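Local structure of putative hyaluronoglucosaminidase (Clostridium perfringens, 6PWI) at residues E326-P331 against T357-M361; L348-M354 against A382-Q386. The protein probably cleaves hexosamine glycosides as a family 84 glycoside hydrolase, this chain carrying the catalytic barrel of a longer secreted protein. All coordinates share one frame; numbering follows the deposited sequence.

Interaction 1. Residues E326-P331 against T357-M361; sequences EFIFVP and TIDIM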
ATOM      1  N   GLU A 326     -13.396  12.604   9.887  1.00 39.26           N
ATOM      2  CA  GLU A 326     -13.228  12.323  11.308  1.00 37.93           C
ATOM      3  C   GLU A 326     -11.752  12.140  11.650  1.00 33.89           C
ATOM      4  O   GLU A 326     -10.957  11.744  10.800  1.00 31.95           O
ATOM      5  CB  GLU A 326     -14.111  11.160  11.768  1.00 39.90           C
ATOM      6  CG  GLU A 326     -14.123   9.972  10.827  1.00 42.94           C
ATOM      7  CD  GLU A 326     -15.232   8.986  11.152  1.00 46.99           C
ATOM      8  OE1 GLU A 326     -14.912   7.830  11.530  1.00 47.19           O
ATOM      9  OE2 GLU A 326     -16.416   9.377  11.037  1.00 48.91           O
ATOM     10  N   PHE A 327     -11.415  12.459  12.904  1.00 31.19           N
ATOM     11  CA  PHE A 327     -10.054  12.384  13.402  1.00 31.01           C
ATOM     12  C   PHE A 327      -9.596  10.936  13.555  1.00 30.35           C
ATOM     13  O   PHE A 327     -10.383  10.025  13.824  1.00 29.49           O
ATOM     14  CB  PHE A 327      -9.928  13.066  14.766  1.00 32.11           C
ATOM     15  CG  PHE A 327      -9.908  14.573  14.740  1.00 33.34           C
ATOM     16  CD1 PHE A 327      -8.757  15.266  14.387  1.00 34.10           C
ATOM     17  CD2 PHE A 327     -11.032  15.302  15.106  1.00 33.15           C
ATOM     18  CE1 PHE A 327      -8.738  16.655  14.382  1.00 35.14           C
ATOM     19  CE2 PHE A 327     -11.013  16.689  15.098  1.00 33.14           C
ATOM     20  CZ  PHE A 327      -9.867  17.363  14.735  1.00 34.62           C
ATOM     21  N   ILE A 328      -8.285  10.764  13.383  1.00 29.01           N
ATOM     22  CA  ILE A 328      -7.576   9.533  13.659  1.00 28.32           C
ATOM     23  C   ILE A 328      -6.783   9.768  14.939  1.00 27.44           C
ATOM     24  O   ILE A 328      -6.228  10.847  15.121  1.00 29.73           O
ATOM     25  CB  ILE A 328      -6.687   9.221  12.441  1.00 29.56           C
ATOM     26  CG1 ILE A 328      -7.530   8.615  11.317  1.00 30.82           C
ATOM     27  CG2 ILE A 328      -5.510   8.337  12.809  1.00 30.87           C
ATOM     28  CD1 ILE A 328      -7.177   9.117   9.940  1.00 32.67           C
ATOM     29  N   PHE A 329      -6.771   8.780  15.840  1.00 25.53           N
ATOM     30  CA  PHE A 329      -6.043   8.896  17.096  1.00 23.43           C
ATOM     31  C   PHE A 329      -5.175   7.655  17.301  1.00 22.24           C
ATOM     32  O   PHE A 329      -5.653   6.531  17.200  1.00 22.05           O
ATOM     33  CB  PHE A 329      -7.018   9.138  18.254  1.00 23.23           C
ATOM     34  CG  PHE A 329      -6.384   9.320  19.613  1.00 23.42           C
ATOM     35  CD1 PHE A 329      -6.024  10.581  20.070  1.00 23.36           C
ATOM     36  CD2 PHE A 329      -6.154   8.233  20.444  1.00 22.86           C
ATOM     37  CE1 PHE A 329      -5.430  10.749  21.313  1.00 23.23           C
ATOM     38  CE2 PHE A 329      -5.557   8.402  21.686  1.00 22.89           C
ATOM     39  CZ  PHE A 329      -5.195   9.659  22.120  1.00 22.99           C
ATOM     40  N   VAL A 330      -3.889   7.868  17.588  1.00 21.46           N
ATOM     41  CA  VAL A 330      -2.976   6.767  17.847  1.00 21.10           C
ATOM     42  C   VAL A 330      -2.702   6.748  19.347  1.00 21.84           C
ATOM     43  O   VAL A 330      -2.124   7.688  19.877  1.00 23.26           O
ATOM     44  CB  VAL A 330      -1.672   6.901  17.035  1.00 19.76           C
ATOM     45  CG1 VAL A 330      -0.650   5.846  17.427  1.00 19.84           C
ATOM     46  CG2 VAL A 330      -1.929   6.849  15.547  1.00 19.46           C
ATOM     47  N   PRO A 331      -3.116   5.696  20.086  1.00 22.14           N
ATOM     48  CA  PRO A 331      -3.059   5.732  21.548  1.00 22.45           C
ATOM     49  C   PRO A 331      -1.645   5.439  22.047  1.00 24.05           C
ATOM     50  O   PRO A 331      -0.807   4.964  21.278  1.00 23.50           O
ATOM     51  CB  PRO A 331      -4.053   4.625  21.930  1.00 22.35           C
ATOM     52  CG  PRO A 331      -3.930   3.614  20.803  1.00 21.68           C
ATOM     53  CD  PRO A 331      -3.643   4.428  19.557  1.00 21.51           C
ATOM     54  N   THR A 357     -16.790   9.281  17.069  1.00 33.32           N
ATOM     55  CA  THR A 357     -16.449   9.404  15.660  1.00 31.11           C
ATOM     56  C   THR A 357     -14.959   9.156  15.420  1.00 30.36           C
ATOM     57  O   THR A 357     -14.551   8.920  14.284  1.00 31.13           O
ATOM     58  CB  THR A 357     -16.810  10.798  15.130  1.00 30.97           C
ATOM     59  OG1 THR A 357     -16.150  11.760  15.959  1.00 30.51           O
ATOM     60  CG2 THR A 357     -18.303  11.051  15.077  1.00 28.88           C
ATOM     61  N   ILE A 358     -14.147   9.231  16.483  1.00 27.84           N
ATOM     62  CA  ILE A 358     -12.701   9.175  16.348  1.00 26.72           C
ATOM     63  C   ILE A 358     -12.267   7.729  16.115  1.00 26.98           C
ATOM     64  O   ILE A 358     -12.709   6.823  16.816  1.00 28.61           O
ATOM     65  CB  ILE A 358     -12.013   9.819  17.569  1.00 25.53           C
ATOM     66  CG1 ILE A 358     -12.360  11.308  17.668  1.00 24.97           C
ATOM     67  CG2 ILE A 358     -10.512   9.589  17.534  1.00 23.52           C
ATOM     68  CD1 ILE A 358     -12.077  11.926  19.020  1.00 24.49           C
ATOM     69  N   ASP A 359     -11.400   7.539  15.116  1.00 26.46           N
ATOM     70  CA  ASP A 359     -10.839   6.243  14.771  1.00 27.38           C
ATOM     71  C   ASP A 359      -9.517   6.029  15.506  1.00 25.60           C
ATOM     72  O   ASP A 359      -8.519   6.678  15.201  1.00 25.55           O
ATOM     73  CB  ASP A 359     -10.696   6.110  13.254  1.00 29.97           C
ATOM     74  CG  ASP A 359     -12.010   6.422  12.561  1.00 33.52           C
ATOM     75  OD1 ASP A 359     -13.012   5.741  12.887  1.00 34.59           O
ATOM     76  OD2 ASP A 359     -12.038   7.380  11.749  1.00 35.04           O
ATOM     77  N   ILE A 360      -9.531   5.112  16.479  1.00 23.72           N
ATOM     78  CA  ILE A 360      -8.361   4.819  17.290  1.00 22.09           C
ATOM     79  C   ILE A 360      -7.592   3.661  16.649  1.00 22.18           C
ATOM     80  O   ILE A 360      -8.185   2.659  16.246  1.00 22.83           O
ATOM     81  CB  ILE A 360      -8.798   4.521  18.737  1.00 20.61           C
ATOM     82  CG1 ILE A 360      -9.436   5.755  19.381  1.00 19.71           C
ATOM     83  CG2 ILE A 360      -7.630   3.979  19.549  1.00 20.08           C
ATOM     84  CD1 ILE A 360     -10.421   5.459  20.492  1.00 19.23           C
ATOM     85  N   MET A 361      -6.268   3.816  16.549  1.00 21.50           N
ATOM     86  CA  MET A 361      -5.433   2.879  15.815  1.00 21.30           C
ATOM     87  C   MET A 361      -4.833   1.841  16.762  1.00 20.60           C
ATOM     88  O   MET A 361      -4.888   1.990  17.983  1.00 20.57           O
ATOM     89  CB  MET A 361      -4.308   3.598  15.068  1.00 22.64           C
ATOM     90  CG  MET A 361      -4.815   4.630  14.096  1.00 25.13           C
ATOM     91  SD  MET A 361      -3.602   4.980  12.808  1.00 27.13           S
ATOM     92  CE  MET A 361      -3.910   3.607  11.694  1.00 25.51           C
TER
HETATM   93  O   HOH W   1     -13.711  12.734  14.718  1.00 32.71           O

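Interaction 2. Residues L348-M354 against A382-Q386; sequences LKTIGTM and AVGRQ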
ATOM      1  N   LEU A 348      -6.938   2.408  28.176  1.00 26.85           N
ATOM      2  CA  LEU A 348      -7.765   2.132  27.010  1.00 27.29           C
ATOM      3  C   LEU A 348      -9.231   2.437  27.316  1.00 28.48           C
ATOM      4  O   LEU A 348      -9.946   2.947  26.459  1.00 28.75           O
ATOM      5  CB  LEU A 348      -7.559   0.688  26.532  1.00 26.11           C
ATOM      6  CG  LEU A 348      -6.180   0.366  25.945  1.00 25.14           C
ATOM      7  CD1 LEU A 348      -6.065  -1.109  25.595  1.00 23.93           C
ATOM      8  CD2 LEU A 348      -5.867   1.222  24.724  1.00 23.94           C
ATOM      9  N   LYS A 349      -9.663   2.152  28.549  1.00 30.72           N
ATOM     10  CA  LYS A 349     -11.027   2.418  28.979  1.00 30.96           C
ATOM     11  C   LYS A 349     -11.301   3.919  28.893  1.00 32.01           C
ATOM     12  O   LYS A 349     -12.375   4.323  28.442  1.00 32.93           O
ATOM     13  CB  LYS A 349     -11.248   1.857  30.385  1.00 33.34           C
ATOM     14  CG  LYS A 349     -12.671   1.908  30.927  1.00 35.59           C
ATOM     15  CD  LYS A 349     -12.757   1.243  32.285  1.00 38.87           C
ATOM     16  CE  LYS A 349     -13.759   1.869  33.232  1.00 41.44           C
ATOM     17  NZ  LYS A 349     -15.107   1.281  33.064  1.00 45.35           N
ATOM     18  N   THR A 350     -10.315   4.738  29.292  1.00 29.71           N
ATOM     19  CA  THR A 350     -10.484   6.183  29.275  1.00 29.53           C
ATOM     20  C   THR A 350     -10.526   6.723  27.846  1.00 29.61           C
ATOM     21  O   THR A 350     -11.399   7.529  27.514  1.00 28.96           O
ATOM     22  CB  THR A 350      -9.386   6.889  30.071  1.00 28.88           C
ATOM     23  OG1 THR A 350      -9.512   6.384  31.396  1.00 30.73           O
ATOM     24  CG2 THR A 350      -9.566   8.388  30.094  1.00 27.60           C
ATOM     25  N   ILE A 351      -9.548   6.292  27.037  1.00 28.46           N
ATOM     26  CA  ILE A 351      -9.406   6.645  25.633  1.00 28.36           C
ATOM     27  C   ILE A 351     -10.718   6.363  24.904  1.00 27.78           C
ATOM     28  O   ILE A 351     -11.126   7.125  24.035  1.00 26.39           O
ATOM     29  CB  ILE A 351      -8.195   5.892  25.035  1.00 29.95           C
ATOM     30  CG1 ILE A 351      -6.877   6.533  25.474  1.00 33.49           C
ATOM     31  CG2 ILE A 351      -8.259   5.755  23.526  1.00 30.40           C
ATOM     32  CD1 ILE A 351      -6.883   8.049  25.491  1.00 34.65           C
ATOM     33  N   GLY A 352     -11.394   5.286  25.309  1.00 27.69           N
ATOM     34  CA  GLY A 352     -12.643   4.877  24.690  1.00 28.69           C
ATOM     35  C   GLY A 352     -13.818   5.798  25.013  1.00 27.85           C
ATOM     36  O   GLY A 352     -14.885   5.653  24.421  1.00 27.21           O
ATOM     37  N   THR A 353     -13.626   6.737  25.948  1.00 27.78           N
ATOM     38  CA  THR A 353     -14.687   7.678  26.284  1.00 28.79           C
ATOM     39  C   THR A 353     -14.593   8.944  25.432  1.00 29.51           C
ATOM     40  O   THR A 353     -15.442   9.820  25.562  1.00 31.53           O
ATOM     41  CB  THR A 353     -14.735   8.038  27.776  1.00 27.72           C
ATOM     42  OG1 THR A 353     -13.605   8.857  28.079  1.00 28.56           O
ATOM     43  CG2 THR A 353     -14.793   6.828  28.681  1.00 26.82           C
ATOM     44  N   MET A 354     -13.583   9.043  24.557  1.00 28.79           N
ATOM     45  CA  MET A 354     -13.515  10.176  23.648  1.00 28.35           C
ATOM     46  C   MET A 354     -14.604  10.047  22.579  1.00 29.10           C
ATOM     47  O   MET A 354     -15.195   8.978  22.437  1.00 28.97           O
ATOM     48  CB  MET A 354     -12.119  10.343  23.041  1.00 28.47           C
ATOM     49  CG  MET A 354     -11.738   9.307  22.002  1.00 28.91           C
ATOM     50  SD  MET A 354     -10.098   9.669  21.307  1.00 28.56           S
ATOM     51  CE  MET A 354      -9.064   9.595  22.769  1.00 26.70           C
ATOM     52  N   ALA A 382     -11.748  -3.755  25.126  1.00 24.37           N
ATOM     53  CA  ALA A 382     -10.994  -2.850  25.984  1.00 24.53           C
ATOM     54  C   ALA A 382     -11.378  -1.387  25.747  1.00 25.20           C
ATOM     55  O   ALA A 382     -11.437  -0.594  26.685  1.00 24.68           O
ATOM     56  CB  ALA A 382      -9.513  -3.064  25.783  1.00 22.92           C
ATOM     57  N   VAL A 383     -11.617  -1.022  24.485  1.00 26.24           N
ATOM     58  CA  VAL A 383     -11.755   0.377  24.122  1.00 27.10           C
ATOM     59  C   VAL A 383     -13.237   0.734  23.985  1.00 29.35           C
ATOM     60  O   VAL A 383     -13.646   1.818  24.400  1.00 30.17           O
ATOM     61  CB  VAL A 383     -10.939   0.714  22.856  1.00 26.67           C
ATOM     62  CG1 VAL A 383     -11.176   2.136  22.375  1.00 26.80           C
ATOM     63  CG2 VAL A 383      -9.453   0.466  23.063  1.00 25.95           C
ATOM     64  N   GLY A 384     -14.027  -0.172  23.388  1.00 29.05           N
ATOM     65  CA  GLY A 384     -15.459   0.036  23.235  1.00 28.72           C
ATOM     66  C   GLY A 384     -15.891   0.225  21.779  1.00 29.98           C
ATOM     67  O   GLY A 384     -17.072   0.420  21.504  1.00 32.41           O
ATOM     68  N   ARG A 385     -14.934   0.168  20.848  1.00 28.64           N
ATOM     69  CA  ARG A 385     -15.208   0.336  19.429  1.00 27.35           C
ATOM     70  C   ARG A 385     -14.179  -0.467  18.636  1.00 27.94           C
ATOM     71  O   ARG A 385     -13.171  -0.905  19.180  1.00 28.36           O
ATOM     72  CB  ARG A 385     -15.158   1.820  19.051  1.00 26.35           C
ATOM     73  CG  ARG A 385     -13.757   2.415  19.055  1.00 26.32           C
ATOM     74  CD  ARG A 385     -13.720   3.926  18.947  1.00 25.83           C
ATOM     75  NE  ARG A 385     -14.065   4.548  20.217  1.00 25.33           N
ATOM     76  CZ  ARG A 385     -14.241   5.853  20.404  1.00 24.62           C
ATOM     77  NH1 ARG A 385     -14.091   6.699  19.397  1.00 23.89           N
ATOM     78  NH2 ARG A 385     -14.547   6.302  21.609  1.00 23.09           N
ATOM     79  N   GLN A 386     -14.429  -0.646  17.339  1.00 28.44           N
ATOM     80  CA  GLN A 386     -13.529  -1.418  16.502  1.00 28.81           C
ATOM     81  C   GLN A 386     -12.266  -0.619  16.191  1.00 29.34           C
ATOM     82  O   GLN A 386     -12.287   0.611  16.176  1.00 31.83           O
ATOM     83  CB  GLN A 386     -14.255  -1.845  15.234  1.00 30.22           C
ATOM     84  CG  GLN A 386     -15.382  -2.823  15.509  1.00 33.09           C
ATOM     85  CD  GLN A 386     -15.971  -3.329  14.218  1.00 35.87           C
ATOM     86  OE1 GLN A 386     -15.975  -2.636  13.198  1.00 35.34           O
ATOM     87  NE2 GLN A 386     -16.456  -4.560  14.261  1.00 38.96           N
TER
HETATM   88  O   HOH W   2     -15.138   3.228  22.391  1.00 25.12           O

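Interaction 1. Residues E326-P331 against T357-M361
The carbonyl O of Asp-359 takes the backbone N of Phe-329 at 2.8 Å, with an N-H...O angle of 166°, and is also approached by the CA-H of Ile-328, whose CA lies 3.4 Å from it. Phe-329 then returns the favour: its own O receives Met-361 N, so this one residue straddles Ile-360 on the neighbouring strand, as parallel pairing requires. One step earlier, Asp-359 N bonds to Phe-327 O at 3.0 Å. Water 1 extends the ladder past the strands, accepting from Phe-327 N and donating to Thr-357 OG1, which is also hydrogen-bonded to Glu-315 of helix 304-321.

Side chains alternate between the barrel interior and the helices outside. On the Ile-328 side, with Met-361 CG beside the backbone N (chi1 -58°) and the chain extended at chi2, SD lies 3.7 Å from Val-330 CG2 and 3.9 Å from Ile-328 CG2; a flexible, unbranched chain suits a place between two branched ones. On the other side, Ile-358 reaches Phe-329 CB with its CG2 at 3.6 Å, and the Phe-329 ring packs toward Tyr-347 and Ile-351. Pro-331, which has no N-H to offer a further rung, sets its CG against Ile-360 CG2 at 3.9 Å.

At the start of the strands the Glu-326 and Asp-359 side chains cross at about a right angle. Glu-326 OE1 and Asp-359 OD2, 2.9 Å apart, are two acceptors that could bond only if one were protonated; Thr-357 O also lies beside OE1. Gln-178 donates to OE1, and Lys-419 forms a salt bridge with Asp-359 OD1. The contact is thus a backbone ladder flanked by apolar packing on both faces, its acid pair probably offset by Lys-419.

Interaction 2. Residues L348-M354 against A382-Q386
Val-383 and Leu-348 bring the two helix ends together, Val-383 CG2 lying 4.0 Å from Leu-348 CB and as far from its CD2. The leucine fork divides, CD2 going to that valine methyl and CD1 to Ala-382 CB, also at 4.0 Å. The backbones approach closely too: Gly-352, having no side chain, brings its CA to 3.2 Å from Val-383 O in a CA-H...O contact. Gly-384 suits the next turn for another reason, since its positive phi (112°) ends the helix 373-383 and lets the chain swing toward Arg-385.

The solvent side is looser and polar. Lys-349 and Thr-353 are exposed and direct their CB away from the other segment; Thr-353 folds its OG1 back onto Thr-350 O. Between the two halves water 2 joins three groups, donating to Val-383 O and Gly-352 O and accepting from Arg-385 NE at 2.8 Å.

Arg-385 joins the two regions. Its chain turns at chi3 (77°) to bring NH2 to Gly-352 O and to Met-354 O, each at 2.9 Å. Both oxygens lie close to the guanidinium plane, at its edge, yet the nitrogen stands above each carbonyl plane; the bond to Met-354 O is the straighter, at 165°. NH1 adds a bond to Pro-355 O. A long, planar, multidentate donor is well matched to the type I turn from Ile-351 to Met-354, which brings Gly-352 O and Met-354 O within reach of one NH2 although their C=O bonds point differently. Held through more than one nitrogen, the guanidinium should be restrained in rotation, and its positive charge probably stabilises the carbonyl oxygens of the turn that follows helix 346-351.

In the fold
Both contacts belong to the closed eight-stranded parallel barrel of the catalytic domain, with centres 11 Å apart. Interaction 1 pairs strands five and six; interaction 2 joins the helix between them, 346-351, to the end of helix 373-383, which precedes strand seven. Arg-385 links the layers through a probable hydrogen bond from NH1 to Ile-358 O (2.9 Å), while Ile-360 CD1 packs on Ile-351 CG2 at 3.7 Å. Interaction 1 also lies near the presumed active site: the side chain of Val-330 is about 8 Å from that of Asp-299, the predicted proton donor, and about 4 Å from a 1,2-ethanediol probably carried over from crystallisation. Interaction 2 lies on the outer shell, away from that site.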